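Local coordinates for hypothetical protein PSPTO5229 (Pseudomonas syringae pv. tomato str. DC3000, PDB 2EVE) that is of unknown function but, as an EVE-domain protein related to the ASCH and PUA domains, probably binds a small ligand or modified nucleic acid, at residues 7-12 with 51-56; 13-18 with 58-63. One frame throughout, in Å; residues are numbered along the deposited sequence.

Contact 1: residues 7-12 with 51-56; sequences KSEPDE and HSSCPE. With 144 (tris-hydroxymethyl-methyl-ammonium), chain D.
Strands 3-8 and 46-51 run parallel in the mixed sheet of the EVE domain, and at their last bridge, S8 with H51, they reach the pocket of the tris-hydroxymethyl-methyl-ammonium ion, which K7 at the end of strand 3-8 and S52 and S53 after strand 46-51 help to line. The backbone N of S52 donates to S8 O over 3.0 Å in a nearly straight bond (166° at the hydrogen), although the donor stands well above the carbonyl plane. H51 CA brings its hydrogen to the same oxygen, and one step on E9 CA does likewise to S52 O at 3.3 Å. Beyond the sheet P10 packs against the 51-54 segment. Its CB sits over the centre of the H51 ring, 3.8 Å from the centroid and 9° off the normal, a CH-pi contact, while its CG presses on C54 CB at 3.4 Å, closer than usual for two carbons. The extended side chain of E9 runs alongside S53, and a weak hydrogen bond of 3.5 Å joins S53 OG to E9 OE1. One water takes a further bridge, donating to S53 O and, more weakly, to D11 OD2. K7 CD and S52 CB each approach O4 of the bound ion at 3.4 Å. With CG beside its backbone N (chi1 -57°) and the rest of the chain straight, K7 runs alongside the ion; its NZ ends beside C4 and makes a weak hydrogen bond to L132 O. The ion is also hydrogen-bonded to Y50 OH. Around the bridge, S8 pairs with Y50 on strand 46-51, H51 with G58 on strand 58-71, and H51 NE2 bonds to I15 N at the start of helix 15-21.

Contact 2: residues 13-18 with 58-63; sequences FSISDL and GIAGIG
S14 OG, at the N-cap of helix 15-21, accepts from two backbone amides of the first turn: D17 N at 3.2 Å and, more weakly, S16 N. The return bond of this capping box runs from S14 N to D17 OD2, 2.9 Å long and nearly straight at 168°; it reaches the carboxylate oxygen on its anti side, 27° out of the carboxylate plane. D17 OD1 forms a salt bridge with R20 one turn further along, so both carboxylate oxygens are engaged. The capped turn presents I15 and L18 to strand 58-71, and no hydrogen bond crosses between 13-18 and 58-63. I15 carries most of the contact. Its CG2 meets A60 CB at 3.8 Å, and CD1 lies against the strand, 4.1 Å from both G61 CA and I62 O. A chi1 of -178° carries CG1 toward the strand, and the turn at chi2 lays CD1 along it. L18 adds a looser touch, CD2 to G63 CA at 4.4 Å. A60 and G61 both face F49 of strand 46-51, a classic beta bulge. G61 and G63 have no side chain, and I15 CD1 and L18 CD2 come directly to their CA atoms. I62 points the other way, onto W142 and L146 of helix 139-149. The chemistry thus divides in two: polar bonds, including the one that holds I15 N to H51 NE2, organise the helix start, whereas between 13-18 and 58-63 the contact is apolar and depends on shape, with methyl groups resting on a glycine-rich strand surface.

Overall arrangement
The centres of contacts 1 and 2 lie 9 Å apart, and both belong to one mixed sheet within the EVE domain. Along the chain the segments alternate: 7-12 leads directly into 13-18, and 51-56 is followed almost at once by 58-63, so contact 2 continues, along both chain segments, from where contact 1 ends. Contact 1 is at the surface, at the ends of strands 3-8 and 46-51 beside the ligand pocket; contact 2 is buried, where helix 15-21 packs on strand 58-71. They touch directly, S8 OG reaching F13 O and H51 CE1 packing on A60 CB, which links the pocket wall to the interior beneath it.

Contact 1: residues 7-12 with 51-56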
loop_
_atom_site.group_PDB
_atom_site.type_symbol
_atom_site.label_atom_id
_atom_site.label_comp_id
_atom_site.label_asym_id
_atom_site.label_seq_id
_atom_site.Cartn_x
_atom_site.Cartn_y
_atom_site.Cartn_z
ATOM N N LYS A 7 -0.920 -1.745 -1.955
ATOM C CA LYS A 7 -1.533 -1.762 -3.282
ATOM C C LYS A 7 -2.722 -0.829 -3.480
ATOM O O LYS A 7 -3.513 -0.608 -2.564
ATOM C CB LYS A 7 -1.992 -3.182 -3.621
ATOM C CG LYS A 7 -0.902 -4.230 -3.575
ATOM C CD LYS A 7 -1.453 -5.594 -3.972
ATOM C CE LYS A 7 -0.380 -6.664 -3.904
ATOM N NZ LYS A 7 -0.904 -8.006 -4.277
ATOM N N SER A 8 -2.845 -0.303 -4.697
ATOM C CA SER A 8 -3.944 0.584 -5.059
ATOM C C SER A 8 -4.156 0.610 -6.569
ATOM O O SER A 8 -3.195 0.668 -7.334
ATOM C CB SER A 8 -3.671 2.009 -4.575
ATOM O OG SER A 8 -4.772 2.862 -4.877
ATOM N N GLU A 9 -5.414 0.560 -6.991
ATOM C CA GLU A 9 -5.734 0.629 -8.412
ATOM C C GLU A 9 -5.563 2.099 -8.780
ATOM O O GLU A 9 -6.207 2.967 -8.194
ATOM C CB GLU A 9 -7.175 0.192 -8.664
ATOM C CG GLU A 9 -7.447 -1.263 -8.352
ATOM C CD GLU A 9 -8.858 -1.680 -8.716
ATOM O OE1 GLU A 9 -9.205 -2.856 -8.478
ATOM O OE2 GLU A 9 -9.615 -0.837 -9.239
ATOM N N PRO A 10 -4.700 2.394 -9.763
ATOM C CA PRO A 10 -4.451 3.776 -10.186
ATOM C C PRO A 10 -5.667 4.590 -10.621
ATOM O O PRO A 10 -5.703 5.801 -10.409
ATOM C CB PRO A 10 -3.420 3.613 -11.298
ATOM C CG PRO A 10 -3.773 2.281 -11.883
ATOM C CD PRO A 10 -3.999 1.447 -10.646
ATOM N N ASP A 11 -6.658 3.947 -11.229
ATOM C CA ASP A 11 -7.846 4.686 -11.650
ATOM C C ASP A 11 -8.628 5.159 -10.435
ATOM O O ASP A 11 -9.435 6.084 -10.527
ATOM C CB ASP A 11 -8.755 3.831 -12.534
ATOM C CG ASP A 11 -8.229 3.685 -13.943
ATOM O OD1 ASP A 11 -7.641 4.659 -14.464
ATOM O OD2 ASP A 11 -8.417 2.605 -14.540
ATOM N N GLU A 12 -8.393 4.512 -9.297
ATOM C CA GLU A 12 -9.067 4.874 -8.058
ATOM C C GLU A 12 -8.186 5.832 -7.262
ATOM O O GLU A 12 -8.650 6.864 -6.781
ATOM C CB GLU A 12 -9.361 3.623 -7.226
ATOM C CG GLU A 12 -10.177 3.904 -5.972
ATOM C CD GLU A 12 -10.541 2.643 -5.209
ATOM O OE1 GLU A 12 -10.383 1.538 -5.772
ATOM O OE2 GLU A 12 -10.993 2.760 -4.052
ATOM N N HIS A 51 0.848 -0.084 -8.058
ATOM C CA HIS A 51 -0.341 0.051 -8.892
ATOM C C HIS A 51 -0.859 -1.332 -9.258
ATOM O O HIS A 51 -0.160 -2.113 -9.899
ATOM C CB HIS A 51 -0.013 0.835 -10.166
ATOM C CG HIS A 51 0.052 2.316 -9.965
ATOM N ND1 HIS A 51 0.338 3.192 -10.990
ATOM C CD2 HIS A 51 -0.156 3.078 -8.865
ATOM C CE1 HIS A 51 0.301 4.430 -10.531
ATOM N NE2 HIS A 51 0.003 4.390 -9.245
ATOM N N SER A 52 -2.092 -1.620 -8.853
ATOM C CA SER A 52 -2.718 -2.914 -9.106
ATOM C C SER A 52 -3.907 -2.821 -10.063
ATOM O O SER A 52 -4.465 -1.745 -10.266
ATOM C CB SER A 52 -3.178 -3.517 -7.776
ATOM O OG SER A 52 -4.128 -2.672 -7.144
ATOM N N SER A 53 -4.289 -3.957 -10.643
ATOM C CA SER A 53 -5.418 -4.020 -11.576
ATOM C C SER A 53 -5.382 -2.893 -12.601
ATOM O O SER A 53 -6.304 -2.081 -12.675
ATOM C CB SER A 53 -6.743 -3.955 -10.810
ATOM O OG SER A 53 -6.851 -5.015 -9.877
ATOM N N CYS A 54 -4.319 -2.851 -13.394
ATOM C CA CYS A 54 -4.162 -1.815 -14.405
ATOM C C CYS A 54 -3.296 -2.331 -15.549
ATOM O O CYS A 54 -2.723 -3.417 -15.458
ATOM C CB CYS A 54 -3.524 -0.573 -13.779
ATOM S SG CYS A 54 -1.901 -0.867 -13.044
ATOM N N PRO A 55 -3.188 -1.560 -16.645
ATOM C CA PRO A 55 -2.376 -1.993 -17.785
ATOM C C PRO A 55 -0.882 -2.129 -17.494
ATOM O O PRO A 55 -0.190 -2.912 -18.139
ATOM C CB PRO A 55 -2.672 -0.932 -18.841
ATOM C CG PRO A 55 -2.931 0.289 -18.025
ATOM C CD PRO A 55 -3.802 -0.246 -16.911
ATOM N N GLU A 56 -0.386 -1.369 -16.524
ATOM C CA GLU A 56 1.030 -1.434 -16.180
ATOM C C GLU A 56 1.217 -1.584 -14.673
ATOM O O GLU A 56 1.638 -0.647 -13.994
ATOM C CB GLU A 56 1.749 -0.176 -16.674
ATOM C CG GLU A 56 3.264 -0.270 -16.621
ATOM C CD GLU A 56 3.946 0.984 -17.131
ATOM O OE1 GLU A 56 5.190 0.980 -17.238
ATOM O OE2 GLU A 56 3.242 1.974 -17.422
HETATM C C1 144 D . -3.427 -6.861 -9.184
HETATM N N 144 D . -2.844 -7.750 -8.188
HETATM C C2 144 D . -1.449 -8.097 -8.619
HETATM O O2 144 D . -0.500 -7.493 -9.520
HETATM C C3 144 D . -3.806 -8.928 -8.087
HETATM O O3 144 D . -3.429 -9.929 -7.119
HETATM C C4 144 D . -2.759 -6.945 -6.952
HETATM O O4 144 D . -3.956 -6.327 -6.093
HETATM O O HOH W 1 -6.649 0.854 -12.476
#

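Contact 2: residues 13-18 with 58-63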
loop_
_atom_site.group_PDB
_atom_site.type_symbol
_atom_site.label_atom_id
_atom_site.label_comp_id
_atom_site.label_asym_id
_atom_site.label_seq_id
_atom_site.Cartn_x
_atom_site.Cartn_y
_atom_site.Cartn_z
ATOM N N PHE A 13 -6.914 5.480 -7.121
ATOM C CA PHE A 13 -5.961 6.319 -6.400
ATOM C C PHE A 13 -4.566 5.939 -6.879
ATOM O O PHE A 13 -4.102 4.823 -6.652
ATOM C CB PHE A 13 -6.102 6.105 -4.889
ATOM C CG PHE A 13 -5.239 7.016 -4.060
ATOM C CD1 PHE A 13 -5.325 8.400 -4.195
ATOM C CD2 PHE A 13 -4.347 6.487 -3.133
ATOM C CE1 PHE A 13 -4.533 9.245 -3.415
ATOM C CE2 PHE A 13 -3.552 7.320 -2.350
ATOM C CZ PHE A 13 -3.644 8.701 -2.490
ATOM N N SER A 14 -3.913 6.875 -7.559
ATOM C CA SER A 14 -2.586 6.650 -8.120
ATOM C C SER A 14 -1.503 7.435 -7.398
ATOM O O SER A 14 -1.791 8.301 -6.571
ATOM C CB SER A 14 -2.574 7.070 -9.588
ATOM O OG SER A 14 -2.650 8.483 -9.685
ATOM N N ILE A 15 -0.249 7.140 -7.727
ATOM C CA ILE A 15 0.860 7.851 -7.113
ATOM C C ILE A 15 0.793 9.319 -7.545
ATOM O O ILE A 15 1.245 10.204 -6.817
ATOM C CB ILE A 15 2.226 7.233 -7.513
ATOM C CG1 ILE A 15 3.367 7.979 -6.818
ATOM C CG2 ILE A 15 2.394 7.258 -9.022
ATOM C CD1 ILE A 15 3.385 7.820 -5.310
ATOM N N SER A 16 0.223 9.574 -8.723
ATOM C CA SER A 16 0.087 10.948 -9.208
ATOM C C SER A 16 -0.908 11.705 -8.333
ATOM O O SER A 16 -0.727 12.894 -8.061
ATOM C CB SER A 16 -0.388 10.975 -10.667
ATOM O OG SER A 16 0.641 10.560 -11.548
ATOM N N ASP A 17 -1.962 11.018 -7.901
ATOM C CA ASP A 17 -2.959 11.645 -7.038
ATOM C C ASP A 17 -2.311 11.997 -5.709
ATOM O O ASP A 17 -2.573 13.060 -5.148
ATOM C CB ASP A 17 -4.147 10.712 -6.777
ATOM C CG ASP A 17 -4.983 10.455 -8.020
ATOM O OD1 ASP A 17 -5.255 11.416 -8.773
ATOM O OD2 ASP A 17 -5.384 9.293 -8.229
ATOM N N LEU A 18 -1.467 11.101 -5.198
ATOM C CA LEU A 18 -0.796 11.345 -3.922
ATOM C C LEU A 18 0.165 12.519 -4.055
ATOM O O LEU A 18 0.284 13.337 -3.147
ATOM C CB LEU A 18 -0.035 10.096 -3.455
ATOM C CG LEU A 18 0.758 10.238 -2.144
ATOM C CD1 LEU A 18 -0.178 10.651 -1.012
ATOM C CD2 LEU A 18 1.446 8.916 -1.805
ATOM N N GLY A 58 2.717 -2.555 -11.010
ATOM C CA GLY A 58 4.067 -2.528 -10.484
ATOM C C GLY A 58 4.275 -1.379 -9.527
ATOM O O GLY A 58 3.358 -0.602 -9.271
ATOM N N ILE A 59 5.485 -1.271 -8.994
ATOM C CA ILE A 59 5.800 -0.197 -8.061
ATOM C C ILE A 59 5.922 1.113 -8.831
ATOM O O ILE A 59 6.765 1.252 -9.717
ATOM C CB ILE A 59 7.096 -0.512 -7.306
ATOM C CG1 ILE A 59 6.888 -1.783 -6.475
ATOM C CG2 ILE A 59 7.486 0.658 -6.417
ATOM C CD1 ILE A 59 8.119 -2.282 -5.767
ATOM N N ALA A 60 5.075 2.075 -8.476
ATOM C CA ALA A 60 5.036 3.363 -9.162
ATOM C C ALA A 60 5.658 4.531 -8.412
ATOM O O ALA A 60 5.859 5.605 -8.987
ATOM C CB ALA A 60 3.598 3.699 -9.516
ATOM N N GLY A 61 5.956 4.332 -7.134
ATOM C CA GLY A 61 6.546 5.400 -6.354
ATOM C C GLY A 61 6.709 5.050 -4.892
ATOM O O GLY A 61 6.620 3.883 -4.501
ATOM N N ILE A 62 6.936 6.080 -4.085
ATOM C CA ILE A 62 7.148 5.925 -2.654
ATOM C C ILE A 62 6.286 6.897 -1.853
ATOM O O ILE A 62 6.085 8.044 -2.254
ATOM C CB ILE A 62 8.627 6.188 -2.304
ATOM C CG1 ILE A 62 9.517 5.227 -3.091
ATOM C CG2 ILE A 62 8.850 6.034 -0.808
ATOM C CD1 ILE A 62 11.005 5.515 -2.933
ATOM N N GLY A 63 5.778 6.422 -0.720
ATOM C CA GLY A 63 4.971 7.255 0.155
ATOM C C GLY A 63 5.482 7.091 1.574
ATOM O O GLY A 63 6.366 6.273 1.818
#